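Side-chain contacts in putative MAR1 (Leishmania donovani, PDB 1X9G), which is of unknown function but belongs to the isochorismatase superfamily and may be a ribonuclease: residues G73-V76 with P77-L81; K90-S94 with C95-Q99. All blocks are in the same frame, centred on the assembly; numbering follows the deposited sequence.

Contact 1 (G73-V76 with P77-L81); sequences GRIV and PEITL
A type I beta turn from Val-76 to Ile-79 shapes this contact, with Pro-77 and Glu-78 at its two central positions. The backbone N of Ile-79 donates to Val-76 O at 3.1 Å, with an N-H...O angle of 161°. Val-76 and Pro-77 pack as chain neighbours, with CG1 of Val-76 3.9 Å from CD of the proline ring. The same methyl stands 4.2 Å from CB of Glu-78. It gets there because CG1 lies anti to the backbone N of Val-76 (chi1 159°), which sets the methyl beside the carbonyl carbon, close to the N atoms of Pro-77 and Glu-78.

The turn belongs to the long loop between strands 60-67 and 86-90 of the parallel sheet. It lies against helix 39-55, where Val-76 meets Phe-39 and Ile-79 meets Val-43. Asn-47 of that helix binds the later part of the turn and the residue after Ile-79 through both ends of its side-chain amide: ND2 bonds Glu-78 O and OD1 bonds Thr-80 N.

A small apolar cluster bridges the limbs of the turn. Ile-75 reaches across with its terminal methyl. Its CD1 meets CD1 of Ile-79 at 3.8 Å, and the two side chains cross at about a right angle. CD1 of Ile-75 also lies 4.2 Å from CD1 of Leu-81. Ile-75 and Leu-81 both rest on Val-64 of strand 60-67, while Ile-79 is buried.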
ATOM      1  N   GLY A  73     -20.281 -29.611   2.912  1.00 77.09           N
ATOM      2  CA  GLY A  73     -20.123 -28.705   4.035  1.00 75.13           C
ATOM      3  C   GLY A  73     -21.324 -28.094   4.730  1.00 73.97           C
ATOM      4  O   GLY A  73     -22.060 -27.307   4.140  1.00 73.40           O
ATOM      5  N   ARG A  74     -21.471 -28.414   6.015  1.00 72.78           N
ATOM      6  CA  ARG A  74     -22.289 -27.629   6.937  1.00 71.39           C
ATOM      7  C   ARG A  74     -21.397 -26.774   7.848  1.00 72.27           C
ATOM      8  O   ARG A  74     -20.215 -27.081   8.001  1.00 72.00           O
ATOM      9  CB  ARG A  74     -23.147 -28.561   7.784  1.00 71.03           C
ATOM     10  CG  ARG A  74     -24.486 -28.007   8.160  1.00 65.90           C
ATOM     11  CD  ARG A  74     -25.612 -28.992   7.867  1.00 55.99           C
ATOM     12  NE  ARG A  74     -26.592 -28.848   8.924  1.00 53.17           N
ATOM     13  CZ  ARG A  74     -27.866 -29.238   8.876  1.00 56.97           C
ATOM     14  NH1 ARG A  74     -28.386 -29.794   7.790  1.00 55.30           N
ATOM     15  NH2 ARG A  74     -28.652 -29.065   9.936  1.00 58.51           N
ATOM     16  N   ILE A  75     -21.970 -25.726   8.464  1.00 72.71           N
ATOM     17  CA  ILE A  75     -21.201 -24.715   9.205  1.00 73.43           C
ATOM     18  C   ILE A  75     -20.548 -25.227  10.488  1.00 74.27           C
ATOM     19  O   ILE A  75     -21.151 -25.212  11.552  1.00 74.75           O
ATOM     20  CB  ILE A  75     -22.006 -23.353   9.435  1.00 73.38           C
ATOM     21  CG1 ILE A  75     -21.051 -22.182   9.753  1.00 72.82           C
ATOM     22  CG2 ILE A  75     -23.138 -23.506  10.459  1.00 72.34           C
ATOM     23  CD1 ILE A  75     -21.188 -21.455  11.133  1.00 69.64           C
ATOM     24  N   VAL A  76     -19.297 -25.671  10.360  1.00 74.89           N
ATOM     25  CA  VAL A  76     -18.470 -26.158  11.483  1.00 75.31           C
ATOM     26  C   VAL A  76     -19.061 -25.913  12.904  1.00 75.76           C
ATOM     27  O   VAL A  76     -19.343 -24.755  13.280  1.00 75.57           O
ATOM     28  CB  VAL A  76     -17.007 -25.646  11.346  1.00 75.37           C
ATOM     29  CG1 VAL A  76     -16.262 -25.663  12.691  1.00 75.72           C
ATOM     30  CG2 VAL A  76     -16.271 -26.453  10.259  1.00 75.26           C
ATOM     31  N   PRO A  77     -19.275 -27.015  13.676  1.00 76.07           N
ATOM     32  CA  PRO A  77     -19.894 -26.994  15.016  1.00 75.99           C
ATOM     33  C   PRO A  77     -19.207 -26.089  16.024  1.00 75.73           C
ATOM     34  O   PRO A  77     -19.885 -25.423  16.803  1.00 75.84           O
ATOM     35  CB  PRO A  77     -19.797 -28.466  15.487  1.00 75.94           C
ATOM     36  CG  PRO A  77     -18.842 -29.118  14.574  1.00 75.85           C
ATOM     37  CD  PRO A  77     -18.952 -28.400  13.270  1.00 76.18           C
ATOM     38  N   GLU A  78     -17.879 -26.071  16.021  1.00 75.47           N
ATOM     39  CA  GLU A  78     -17.146 -25.224  16.949  1.00 75.54           C
ATOM     40  C   GLU A  78     -17.562 -23.721  16.895  1.00 74.49           C
ATOM     41  O   GLU A  78     -17.220 -22.942  17.788  1.00 74.54           O
ATOM     42  CB  GLU A  78     -15.633 -25.507  16.827  1.00 76.22           C
ATOM     43  CG  GLU A  78     -14.667 -24.389  17.284  1.00 80.52           C
ATOM     44  CD  GLU A  78     -14.627 -24.128  18.810  1.00 85.28           C
ATOM     45  OE1 GLU A  78     -14.077 -24.985  19.546  1.00 88.73           O
ATOM     46  OE2 GLU A  78     -15.092 -23.045  19.264  1.00 85.23           O
ATOM     47  N   ILE A  79     -18.351 -23.313  15.898  1.00 73.29           N
ATOM     48  CA  ILE A  79     -19.053 -22.027  16.012  1.00 72.95           C
ATOM     49  C   ILE A  79     -20.456 -22.167  16.668  1.00 73.76           C
ATOM     50  O   ILE A  79     -21.409 -22.716  16.067  1.00 73.12           O
ATOM     51  CB  ILE A  79     -19.166 -21.241  14.674  1.00 72.41           C
ATOM     52  CG1 ILE A  79     -17.780 -20.919  14.114  1.00 72.32           C
ATOM     53  CG2 ILE A  79     -19.934 -19.921  14.883  1.00 70.70           C
ATOM     54  CD1 ILE A  79     -17.722 -20.837  12.582  1.00 69.69           C
ATOM     55  N   THR A  80     -20.563 -21.638  17.889  1.00 74.25           N
ATOM     56  CA  THR A  80     -21.828 -21.554  18.581  1.00 74.63           C
ATOM     57  C   THR A  80     -22.596 -20.280  18.256  1.00 74.87           C
ATOM     58  O   THR A  80     -22.488 -19.266  18.933  1.00 75.23           O
ATOM     59  CB  THR A  80     -21.723 -21.827  20.100  1.00 74.92           C
ATOM     60  OG1 THR A  80     -20.361 -21.722  20.528  1.00 71.82           O
ATOM     61  CG2 THR A  80     -22.248 -23.276  20.398  1.00 77.49           C
ATOM     62  N   LEU A  81     -23.369 -20.388  17.181  1.00 75.28           N
ATOM     63  CA  LEU A  81     -24.314 -19.385  16.709  1.00 75.99           C
ATOM     64  C   LEU A  81     -25.214 -18.797  17.792  1.00 76.44           C
ATOM     65  O   LEU A  81     -25.633 -19.515  18.713  1.00 76.85           O
ATOM     66  CB  LEU A  81     -25.225 -20.022  15.643  1.00 76.14           C
ATOM     67  CG  LEU A  81     -24.681 -20.395  14.261  1.00 76.23           C
ATOM     68  CD1 LEU A  81     -23.571 -19.387  13.858  1.00 74.18           C
ATOM     69  CD2 LEU A  81     -24.206 -21.855  14.193  1.00 75.30           C
TER

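Contact 2 (K90-S94 with C95-Q99); sequences KTRFS and CVVPQ
The side chains of Arg-92 and Val-97 lie alongside each other, pointing opposite ways. CG1 of Val-97 lies beside the aliphatic part of the arginine, 3.7 Å from its CB and 4.0 Å from its CD. The same methyl touches CB of Lys-90 at 3.9 Å, so one branch of the valine packs on both side chains. With chi1 at -71°, CG1 stands anti to the carbonyl carbon of Val-97, and from there it reaches both CB atoms. The lysine chain bends at chi2, and its CE comes 4.1 Å from CA of Cys-95. Beyond it, NZ makes a salt bridge with Asp-27 and a weak hydrogen bond to Arg-92 O.

Ser-94 turns its hydroxyl forward along the chain. OG accepts a hydrogen bond from Val-96 N at 3.0 Å, with an N-H...O angle of 162°. OG is also hydrogen-bonded to Asp-127. Val-96 is the centre of an inverse gamma turn, and Val-97 is the N-cap residue of helix 98-102.

Thr-91, Arg-92 and Phe-93 pack on a second subunit. Within the chain, Val-96 lies on helix 117-130, while the side chain of Cys-95 touches strands 21-26 and 60-67, so the connection from strand 86-90 to helix 98-102 is set between sheet and helix.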
ATOM      1  N   LYS A  90     -26.629 -20.731  -0.231  1.00 62.51           N
ATOM      2  CA  LYS A  90     -26.611 -20.249  -1.607  1.00 61.20           C
ATOM      3  C   LYS A  90     -25.599 -20.903  -2.491  1.00 60.33           C
ATOM      4  O   LYS A  90     -24.799 -21.728  -2.056  1.00 59.87           O
ATOM      5  CB  LYS A  90     -26.385 -18.740  -1.653  1.00 61.77           C
ATOM      6  CG  LYS A  90     -25.428 -18.189  -0.584  1.00 60.78           C
ATOM      7  CD  LYS A  90     -23.975 -18.569  -0.771  1.00 58.29           C
ATOM      8  CE  LYS A  90     -23.088 -17.432  -0.177  1.00 57.12           C
ATOM      9  NZ  LYS A  90     -21.627 -17.740  -0.274  1.00 55.63           N
ATOM     10  N   THR A  91     -25.642 -20.516  -3.753  1.00 59.59           N
ATOM     11  CA  THR A  91     -24.638 -20.964  -4.707  1.00 59.95           C
ATOM     12  C   THR A  91     -23.869 -19.744  -5.318  1.00 59.14           C
ATOM     13  O   THR A  91     -22.724 -19.869  -5.765  1.00 58.50           O
ATOM     14  CB  THR A  91     -25.292 -21.879  -5.744  1.00 60.82           C
ATOM     15  OG1 THR A  91     -26.423 -21.204  -6.323  1.00 63.14           O
ATOM     16  CG2 THR A  91     -25.808 -23.172  -5.051  1.00 60.60           C
ATOM     17  N   ARG A  92     -24.497 -18.567  -5.283  1.00 58.29           N
ATOM     18  CA  ARG A  92     -23.843 -17.307  -5.584  1.00 58.81           C
ATOM     19  C   ARG A  92     -22.534 -17.189  -4.777  1.00 58.44           C
ATOM     20  O   ARG A  92     -22.519 -17.523  -3.575  1.00 58.65           O
ATOM     21  CB  ARG A  92     -24.810 -16.166  -5.299  1.00 59.01           C
ATOM     22  CG  ARG A  92     -24.248 -14.772  -5.410  1.00 61.31           C
ATOM     23  CD  ARG A  92     -25.255 -13.868  -6.071  1.00 65.30           C
ATOM     24  NE  ARG A  92     -24.945 -13.775  -7.499  1.00 68.77           N
ATOM     25  CZ  ARG A  92     -24.684 -12.646  -8.156  1.00 68.67           C
ATOM     26  NH1 ARG A  92     -24.700 -11.473  -7.524  1.00 67.72           N
ATOM     27  NH2 ARG A  92     -24.423 -12.693  -9.461  1.00 69.82           N
ATOM     28  N   PHE A  93     -21.432 -16.779  -5.434  1.00 57.79           N
ATOM     29  CA  PHE A  93     -20.141 -16.669  -4.717  1.00 57.35           C
ATOM     30  C   PHE A  93     -20.237 -15.558  -3.686  1.00 57.09           C
ATOM     31  O   PHE A  93     -19.836 -15.736  -2.536  1.00 57.52           O
ATOM     32  CB  PHE A  93     -18.926 -16.520  -5.637  1.00 57.26           C
ATOM     33  CG  PHE A  93     -18.711 -17.689  -6.532  1.00 56.82           C
ATOM     34  CD1 PHE A  93     -18.462 -17.508  -7.893  1.00 56.89           C
ATOM     35  CD2 PHE A  93     -18.805 -18.997  -6.026  1.00 59.66           C
ATOM     36  CE1 PHE A  93     -18.279 -18.624  -8.749  1.00 56.70           C
ATOM     37  CE2 PHE A  93     -18.647 -20.124  -6.871  1.00 57.49           C
ATOM     38  CZ  PHE A  93     -18.369 -19.925  -8.244  1.00 56.90           C
ATOM     39  N   SER A  94     -20.837 -14.447  -4.084  1.00 56.65           N
ATOM     40  CA  SER A  94     -21.203 -13.404  -3.145  1.00 56.81           C
ATOM     41  C   SER A  94     -22.396 -13.701  -2.242  1.00 57.90           C
ATOM     42  O   SER A  94     -23.447 -14.160  -2.726  1.00 58.22           O
ATOM     43  CB  SER A  94     -21.564 -12.166  -3.910  1.00 56.24           C
ATOM     44  OG  SER A  94     -22.091 -11.252  -2.993  1.00 57.03           O
ATOM     45  N   CYS A  95     -22.234 -13.386  -0.951  1.00 58.33           N
ATOM     46  CA  CYS A  95     -23.294 -13.351   0.059  1.00 60.03           C
ATOM     47  C   CYS A  95     -24.502 -12.484  -0.247  1.00 60.79           C
ATOM     48  O   CYS A  95     -25.560 -12.707   0.326  1.00 61.26           O
ATOM     49  CB  CYS A  95     -22.762 -12.891   1.414  1.00 59.68           C
ATOM     50  SG  CYS A  95     -21.617 -14.041   2.198  1.00 63.93           S
ATOM     51  N   VAL A  96     -24.389 -11.514  -1.143  1.00 62.14           N
ATOM     52  CA  VAL A  96     -25.558 -10.683  -1.459  1.00 63.29           C
ATOM     53  C   VAL A  96     -26.557 -11.432  -2.362  1.00 64.69           C
ATOM     54  O   VAL A  96     -26.539 -11.329  -3.599  1.00 64.74           O
ATOM     55  CB  VAL A  96     -25.159  -9.293  -2.001  1.00 63.71           C
ATOM     56  CG1 VAL A  96     -26.377  -8.376  -2.098  1.00 62.22           C
ATOM     57  CG2 VAL A  96     -24.064  -8.667  -1.090  1.00 63.40           C
ATOM     58  N   VAL A  97     -27.400 -12.235  -1.704  1.00 66.13           N
ATOM     59  CA  VAL A  97     -28.538 -12.929  -2.331  1.00 66.63           C
ATOM     60  C   VAL A  97     -29.812 -12.290  -1.794  1.00 67.77           C
ATOM     61  O   VAL A  97     -29.746 -11.587  -0.765  1.00 67.58           O
ATOM     62  CB  VAL A  97     -28.516 -14.454  -2.066  1.00 66.34           C
ATOM     63  CG1 VAL A  97     -27.374 -15.112  -2.858  1.00 66.54           C
ATOM     64  CG2 VAL A  97     -28.438 -14.777  -0.578  1.00 65.18           C
ATOM     65  N   PRO A  98     -30.957 -12.467  -2.512  1.00 68.91           N
ATOM     66  CA  PRO A  98     -32.274 -11.918  -2.147  1.00 69.29           C
ATOM     67  C   PRO A  98     -32.567 -11.925  -0.660  1.00 69.97           C
ATOM     68  O   PRO A  98     -32.980 -10.888  -0.119  1.00 70.01           O
ATOM     69  CB  PRO A  98     -33.228 -12.829  -2.880  1.00 69.43           C
ATOM     70  CG  PRO A  98     -32.488 -13.124  -4.160  1.00 69.91           C
ATOM     71  CD  PRO A  98     -31.030 -13.181  -3.805  1.00 69.01           C
ATOM     72  N   GLN A  99     -32.347 -13.061   0.005  1.00 70.79           N
ATOM     73  CA  GLN A  99     -32.604 -13.140   1.454  1.00 71.56           C
ATOM     74  C   GLN A  99     -31.839 -12.099   2.262  1.00 72.29           C
ATOM     75  O   GLN A  99     -32.422 -11.395   3.079  1.00 72.48           O
ATOM     76  CB  GLN A  99     -32.363 -14.542   2.011  1.00 71.20           C
ATOM     77  CG  GLN A  99     -33.635 -15.360   2.102  1.00 71.27           C
ATOM     78  CD  GLN A  99     -33.388 -16.851   2.271  1.00 73.50           C
ATOM     79  OE1 GLN A  99     -32.553 -17.450   1.574  1.00 72.86           O
ATOM     80  NE2 GLN A  99     -34.136 -17.473   3.192  1.00 75.00           N
TER

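Following the chain from the N terminus, strand 60-67 leads into the loop that carries contact 1. There the chain bends in a turn against helix 39-55. It then runs on to strand 86-90, an outermost strand of the sheet within this chain. Contact 2 begins at the end of that strand and shapes the short link into helix 98-102. The two contacts are in series and neither nest nor cross. The centres of contact 1 and contact 2 are about 19 Å apart, with nearest atoms about 9 Å apart. Both border strand 60-67. Contact 1 ties it to helix 39-55, while contact 2 ties it to helix 117-130 and reaches the second subunit.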